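Local atomic coordinates of folylpolyglutamate synthase/dihydrofolate synthase (Thermotoga maritima, PDB entry 1O5Z), a protein that probably catalyses the ATP-dependent addition of L-glutamate to dihydropteroate and to tetrahydrofolate polyglutamates, making dihydrofolate and lengthening the glutamate tail of folates. Residues Pro344-Ile349 with Phe368-Val373; Met317-Gly322 with Ala414-Gly419. All coordinates share one frame; numbering follows the deposited sequence.

Contact 1 of 2, residues Pro344-Ile349 with Phe368-Val373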
loop_
_atom_site.group_PDB
_atom_site.type_symbol
_atom_site.label_atom_id
_atom_site.label_comp_id
_atom_site.label_asym_id
_atom_site.label_seq_id
_atom_site.Cartn_x
_atom_site.Cartn_y
_atom_site.Cartn_z
ATOM N N PRO A 344 14.287 -12.615 -21.691
ATOM C CA PRO A 344 15.150 -11.452 -21.860
ATOM C C PRO A 344 14.460 -10.239 -21.315
ATOM O O PRO A 344 13.268 -10.066 -21.560
ATOM C CB PRO A 344 15.298 -11.320 -23.374
ATOM C CG PRO A 344 14.142 -12.045 -23.938
ATOM C CD PRO A 344 13.792 -13.123 -22.984
ATOM N N LEU A 345 15.195 -9.426 -20.571
ATOM C CA LEU A 345 14.639 -8.296 -19.855
ATOM C C LEU A 345 15.414 -7.029 -20.101
ATOM O O LEU A 345 16.606 -7.061 -20.362
ATOM C CB LEU A 345 14.665 -8.533 -18.360
ATOM C CG LEU A 345 13.851 -9.702 -17.828
ATOM C CD1 LEU A 345 14.074 -9.741 -16.338
ATOM C CD2 LEU A 345 12.339 -9.593 -18.182
ATOM N N SER A 346 14.698 -5.924 -20.003
ATOM C CA SER A 346 15.251 -4.592 -20.094
ATOM C C SER A 346 14.887 -3.890 -18.785
ATOM O O SER A 346 13.916 -4.237 -18.157
ATOM C CB SER A 346 14.656 -3.834 -21.287
ATOM O OG SER A 346 15.073 -4.394 -22.505
ATOM N N LEU A 347 15.723 -2.949 -18.367
ATOM C CA LEU A 347 15.595 -2.231 -17.121
ATOM C C LEU A 347 15.523 -0.787 -17.482
ATOM O O LEU A 347 16.406 -0.294 -18.183
ATOM C CB LEU A 347 16.850 -2.383 -16.277
ATOM C CG LEU A 347 16.917 -1.633 -14.947
ATOM C CD1 LEU A 347 15.757 -1.979 -14.005
ATOM C CD2 LEU A 347 18.216 -2.046 -14.324
ATOM N N VAL A 348 14.497 -0.121 -16.964
ATOM C CA VAL A 348 14.433 1.319 -16.956
ATOM C C VAL A 348 14.503 1.715 -15.485
ATOM O O VAL A 348 13.602 1.392 -14.707
ATOM C CB VAL A 348 13.171 1.829 -17.664
ATOM C CG1 VAL A 348 13.084 3.371 -17.625
ATOM C CG2 VAL A 348 13.136 1.285 -19.121
ATOM N N ILE A 349 15.610 2.388 -15.121
ATOM C CA ILE A 349 15.905 2.744 -13.737
ATOM C C ILE A 349 16.178 4.263 -13.503
ATOM O O ILE A 349 16.887 4.918 -14.250
ATOM C CB ILE A 349 17.002 1.795 -13.164
ATOM C CG1 ILE A 349 17.095 1.901 -11.630
ATOM C CG2 ILE A 349 18.361 1.990 -13.855
ATOM C CD1 ILE A 349 17.656 0.676 -11.012
ATOM N N PHE A 368 19.787 -8.196 -16.790
ATOM C CA PHE A 368 19.139 -7.491 -17.884
ATOM C C PHE A 368 19.969 -7.552 -19.135
ATOM O O PHE A 368 21.198 -7.535 -19.095
ATOM C CB PHE A 368 18.859 -6.066 -17.470
ATOM C CG PHE A 368 17.911 -5.988 -16.359
ATOM C CD1 PHE A 368 16.555 -6.086 -16.599
ATOM C CD2 PHE A 368 18.354 -5.904 -15.051
ATOM C CE1 PHE A 368 15.664 -6.037 -15.560
ATOM C CE2 PHE A 368 17.449 -5.867 -14.004
ATOM C CZ PHE A 368 16.115 -5.930 -14.268
ATOM N N GLU A 369 19.266 -7.645 -20.243
ATOM C CA GLU A 369 19.867 -7.623 -21.521
ATOM C C GLU A 369 20.148 -6.168 -21.879
ATOM O O GLU A 369 20.897 -5.900 -22.763
ATOM C CB GLU A 369 18.857 -8.191 -22.496
ATOM C CG GLU A 369 19.424 -8.944 -23.651
ATOM C CD GLU A 369 19.900 -10.282 -23.224
ATOM O OE1 GLU A 369 20.682 -10.872 -23.993
ATOM O OE2 GLU A 369 19.486 -10.713 -22.121
ATOM N N ARG A 370 19.499 -5.228 -21.222
ATOM C CA ARG A 370 19.571 -3.847 -21.622
ATOM C C ARG A 370 19.206 -2.991 -20.433
ATOM O O ARG A 370 18.234 -3.299 -19.714
ATOM C CB ARG A 370 18.591 -3.593 -22.758
ATOM C CG ARG A 370 18.628 -2.193 -23.328
ATOM C CD ARG A 370 17.657 -2.013 -24.455
ATOM N NE ARG A 370 17.618 -0.626 -24.921
ATOM C CZ ARG A 370 16.618 -0.115 -25.597
ATOM N NH1 ARG A 370 15.560 -0.846 -25.859
ATOM N NH2 ARG A 370 16.651 1.152 -25.989
ATOM N N VAL A 371 20.015 -1.954 -20.206
ATOM C CA VAL A 371 19.865 -1.079 -19.075
ATOM C C VAL A 371 19.799 0.354 -19.579
ATOM O O VAL A 371 20.648 0.828 -20.340
ATOM C CB VAL A 371 20.975 -1.271 -18.013
ATOM C CG1 VAL A 371 20.788 -0.309 -16.823
ATOM C CG2 VAL A 371 21.011 -2.723 -17.522
ATOM N N ILE A 372 18.722 1.005 -19.167
ATOM C CA ILE A 372 18.426 2.366 -19.492
ATOM C C ILE A 372 18.229 3.112 -18.171
ATOM O O ILE A 372 17.364 2.779 -17.405
ATOM C CB ILE A 372 17.132 2.453 -20.296
ATOM C CG1 ILE A 372 17.221 1.600 -21.561
ATOM C CG2 ILE A 372 16.815 3.914 -20.602
ATOM C CD1 ILE A 372 15.886 1.467 -22.259
ATOM N N VAL A 373 19.065 4.116 -17.930
ATOM C CA VAL A 373 18.950 4.985 -16.797
ATOM C C VAL A 373 18.127 6.155 -17.309
ATOM O O VAL A 373 18.343 6.658 -18.414
ATOM C CB VAL A 373 20.337 5.503 -16.333
ATOM C CG1 VAL A 373 20.200 6.368 -15.094
ATOM C CG2 VAL A 373 21.295 4.321 -16.062
#
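The Phe-368 ring takes Leu-347 squarely on one face: Leu-347 CB sits 3.7 Å from the ring centroid and 11° off the normal, a CH-pi contact. The two leucine methyls reach past it over the same ring, CD1 toward CZ and CD2 toward CE2. At the ring's edge, in plane, runs the peptide between Leu-345 and Ser-346, and Leu-345 CB comes in obliquely, 3.6 Å from Phe-368 CD1. With CG anti to its carbonyl carbon (chi1 -64°), the Phe-368 ring is set edge-on to that peptide, with one face turned to Leu-347. The other flat group, the Arg-370 guanidinium, has Ile-372 CD1 from its own strand against one face; its NE makes a salt bridge with Glu-399 and its NH1 a hydrogen bond to Ser-410 O.

Between the backbones run parallel-strand bonds, Leu-347 N to Arg-370 O, Ile-372 N to Leu-347 O (2.8 Å) and Ile-349 N to Ile-372 O, after a bond from Glu-369 N to Leu-345 O (2.7 Å) at the entry. Ser-346 OG, 3.6 Å from Arg-370 CB, is buried here without a polar partner.

The two strands belong to a beta-alpha-beta unit connected through helix 357-361. Val-348 and Ile-372 pack on Ala-407 of helix 404-409, Val-373 meets helix 384-394 on the other face, and strand 414-418 flanks strand 345-349.

Contact 2 of 2, residues Met317-Gly322 with Ala414-Gly419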
loop_
_atom_site.group_PDB
_atom_site.type_symbol
_atom_site.label_atom_id
_atom_site.label_comp_id
_atom_site.label_asym_id
_atom_site.label_seq_id
_atom_site.Cartn_x
_atom_site.Cartn_y
_atom_site.Cartn_z
ATOM N N MET A 317 5.108 -6.465 -21.839
ATOM C CA MET A 317 5.005 -6.552 -20.394
ATOM C C MET A 317 5.852 -5.515 -19.772
ATOM O O MET A 317 6.973 -5.299 -20.215
ATOM C CB MET A 317 5.529 -7.844 -19.843
ATOM C CG MET A 317 4.952 -9.010 -20.450
ATOM S SD MET A 317 4.616 -10.200 -19.148
ATOM C CE MET A 317 2.937 -9.608 -18.796
ATOM N N TYR A 318 5.308 -4.951 -18.702
ATOM C CA TYR A 318 5.994 -4.043 -17.806
ATOM C C TYR A 318 5.953 -4.588 -16.400
ATOM O O TYR A 318 4.906 -4.955 -15.915
ATOM C CB TYR A 318 5.303 -2.699 -17.814
ATOM C CG TYR A 318 5.427 -2.042 -19.132
ATOM C CD1 TYR A 318 4.446 -2.189 -20.096
ATOM C CD2 TYR A 318 6.533 -1.295 -19.419
ATOM C CE1 TYR A 318 4.584 -1.611 -21.325
ATOM C CE2 TYR A 318 6.691 -0.696 -20.648
ATOM C CZ TYR A 318 5.719 -0.848 -21.591
ATOM O OH TYR A 318 5.915 -0.267 -22.809
ATOM N N ILE A 319 7.105 -4.639 -15.749
ATOM C CA ILE A 319 7.179 -4.998 -14.351
ATOM C C ILE A 319 7.389 -3.681 -13.616
ATOM O O ILE A 319 8.454 -3.101 -13.679
ATOM C CB ILE A 319 8.309 -6.005 -14.095
ATOM C CG1 ILE A 319 8.088 -7.272 -14.940
ATOM C CG2 ILE A 319 8.326 -6.410 -12.616
ATOM C CD1 ILE A 319 8.725 -7.304 -16.339
ATOM N N LEU A 320 6.325 -3.205 -12.973
ATOM C CA LEU A 320 6.349 -1.950 -12.265
ATOM C C LEU A 320 6.620 -2.303 -10.827
ATOM O O LEU A 320 5.810 -2.944 -10.171
ATOM C CB LEU A 320 5.006 -1.210 -12.397
ATOM C CG LEU A 320 4.528 -0.991 -13.861
ATOM C CD1 LEU A 320 3.097 -0.455 -13.942
ATOM C CD2 LEU A 320 5.484 -0.131 -14.616
ATOM N N ASP A 321 7.777 -1.888 -10.333
ATOM C CA ASP A 321 8.085 -2.095 -8.959
ATOM C C ASP A 321 8.799 -0.907 -8.406
ATOM O O ASP A 321 9.874 -0.540 -8.894
ATOM C CB ASP A 321 8.935 -3.341 -8.796
ATOM C CG ASP A 321 9.028 -3.785 -7.349
ATOM O OD1 ASP A 321 8.449 -4.857 -7.032
ATOM O OD2 ASP A 321 9.660 -3.138 -6.467
ATOM N N GLY A 322 8.231 -0.341 -7.354
ATOM C CA GLY A 322 8.772 0.847 -6.748
ATOM C C GLY A 322 10.008 0.674 -5.888
ATOM O O GLY A 322 10.391 1.644 -5.233
ATOM N N ALA A 414 10.232 -7.457 -22.300
ATOM C CA ALA A 414 9.642 -7.265 -20.998
ATOM C C ALA A 414 10.534 -6.296 -20.149
ATOM O O ALA A 414 11.750 -6.520 -19.983
ATOM C CB ALA A 414 9.442 -8.625 -20.315
ATOM N N THR A 415 9.923 -5.200 -19.668
ATOM C CA THR A 415 10.665 -4.058 -19.133
ATOM C C THR A 415 10.342 -3.864 -17.674
ATOM O O THR A 415 9.173 -3.749 -17.316
ATOM C CB THR A 415 10.306 -2.803 -19.894
ATOM O OG1 THR A 415 10.757 -2.926 -21.237
ATOM C CG2 THR A 415 11.075 -1.593 -19.369
ATOM N N VAL A 416 11.386 -3.817 -16.847
ATOM C CA VAL A 416 11.299 -3.561 -15.430
ATOM C C VAL A 416 11.521 -2.062 -15.230
ATOM O O VAL A 416 12.556 -1.539 -15.573
ATOM C CB VAL A 416 12.365 -4.344 -14.637
ATOM C CG1 VAL A 416 12.338 -3.927 -13.161
ATOM C CG2 VAL A 416 12.183 -5.855 -14.790
ATOM N N VAL A 417 10.514 -1.384 -14.676
ATOM C CA VAL A 417 10.591 0.020 -14.346
ATOM C C VAL A 417 10.693 0.137 -12.814
ATOM O O VAL A 417 9.774 -0.195 -12.081
ATOM C CB VAL A 417 9.345 0.779 -14.892
ATOM C CG1 VAL A 417 9.428 2.258 -14.555
ATOM C CG2 VAL A 417 9.226 0.600 -16.392
ATOM N N THR A 418 11.812 0.647 -12.335
ATOM C CA THR A 418 12.073 0.647 -10.926
ATOM C C THR A 418 13.086 1.726 -10.510
ATOM O O THR A 418 13.607 2.445 -11.325
ATOM C CB THR A 418 12.544 -0.813 -10.544
ATOM O OG1 THR A 418 12.594 -0.937 -9.136
ATOM C CG2 THR A 418 13.964 -1.145 -10.977
ATOM N N GLY A 419 13.348 1.829 -9.219
ATOM C CA GLY A 419 14.329 2.775 -8.687
ATOM C C GLY A 419 13.720 3.811 -7.782
ATOM O O GLY A 419 14.389 4.327 -6.901
#
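Thr-418 OG1 donates to the carbonyl of Asp-321, 2.8 Å from Asp-321 O and tilted 31° out of the carbonyl plane; chi1 of -170° puts OG1 anti to the Thr-418 N, and from there it reaches the Asp-321 carbonyl. Before it, four backbone bonds zip the strands together: Thr-415 N to Met-317 O, Ile-319 N to Thr-415 O (2.7 Å), Val-417 N to Ile-319 O and Asp-321 N to Val-417 O (3.1 Å). On one face Ile-319 CB lies 3.9 Å from Val-416 CG2, while its CD1 folds back over the Thr-415 carbonyl. On the other, Leu-320 CD2 rests 4.0 Å from Val-417 CB, and the Tyr-318 ring runs alongside Thr-415, with Val-417 CG2 near its edge.

These are neighbouring parallel strands of the mixed sheet in the glutamate ligase domain shared with the Mur ligases, and strand 309-313 pairs antiparallel with the far side of 316-320.

Helix 421-433 packs on the Tyr-318 and Leu-320 face through Leu-431, Val-424 and Leu-423, whereas Phe-308 and Ile-310 back Ile-319. Farther out, Thr-411 and the Arg-413 carbonyl hold Thr-415 OG1, Lys-316 NZ meets Tyr-318 OH, and Asp-321 OD2 bonds to Ala-323 N.

How the contacts relate
Contacts 1 and 2 lie in one six-stranded sheet, their centres about 9 Å apart, and strands 345-349 and 414-418 are the neighbours that join them. Val-348 N probably bonds to Val-416 O and Val-416 N to Ser-346 O, while Val-348 CG2 packs on Thr-415 CG2. Along the chain, contact 1 is nested within the loop closed by contact 2. Both are largely buried, but contact 1 has exposed residues, Pro-344 and Glu-369, at its entry. Contact 1 adds an aromatic face to its backbone ladder; contact 2 ends its own with a threonine hydroxyl bond. The centre of contact 2 is about 17 Å from the centre of the chain, that of contact 1 about 26 Å.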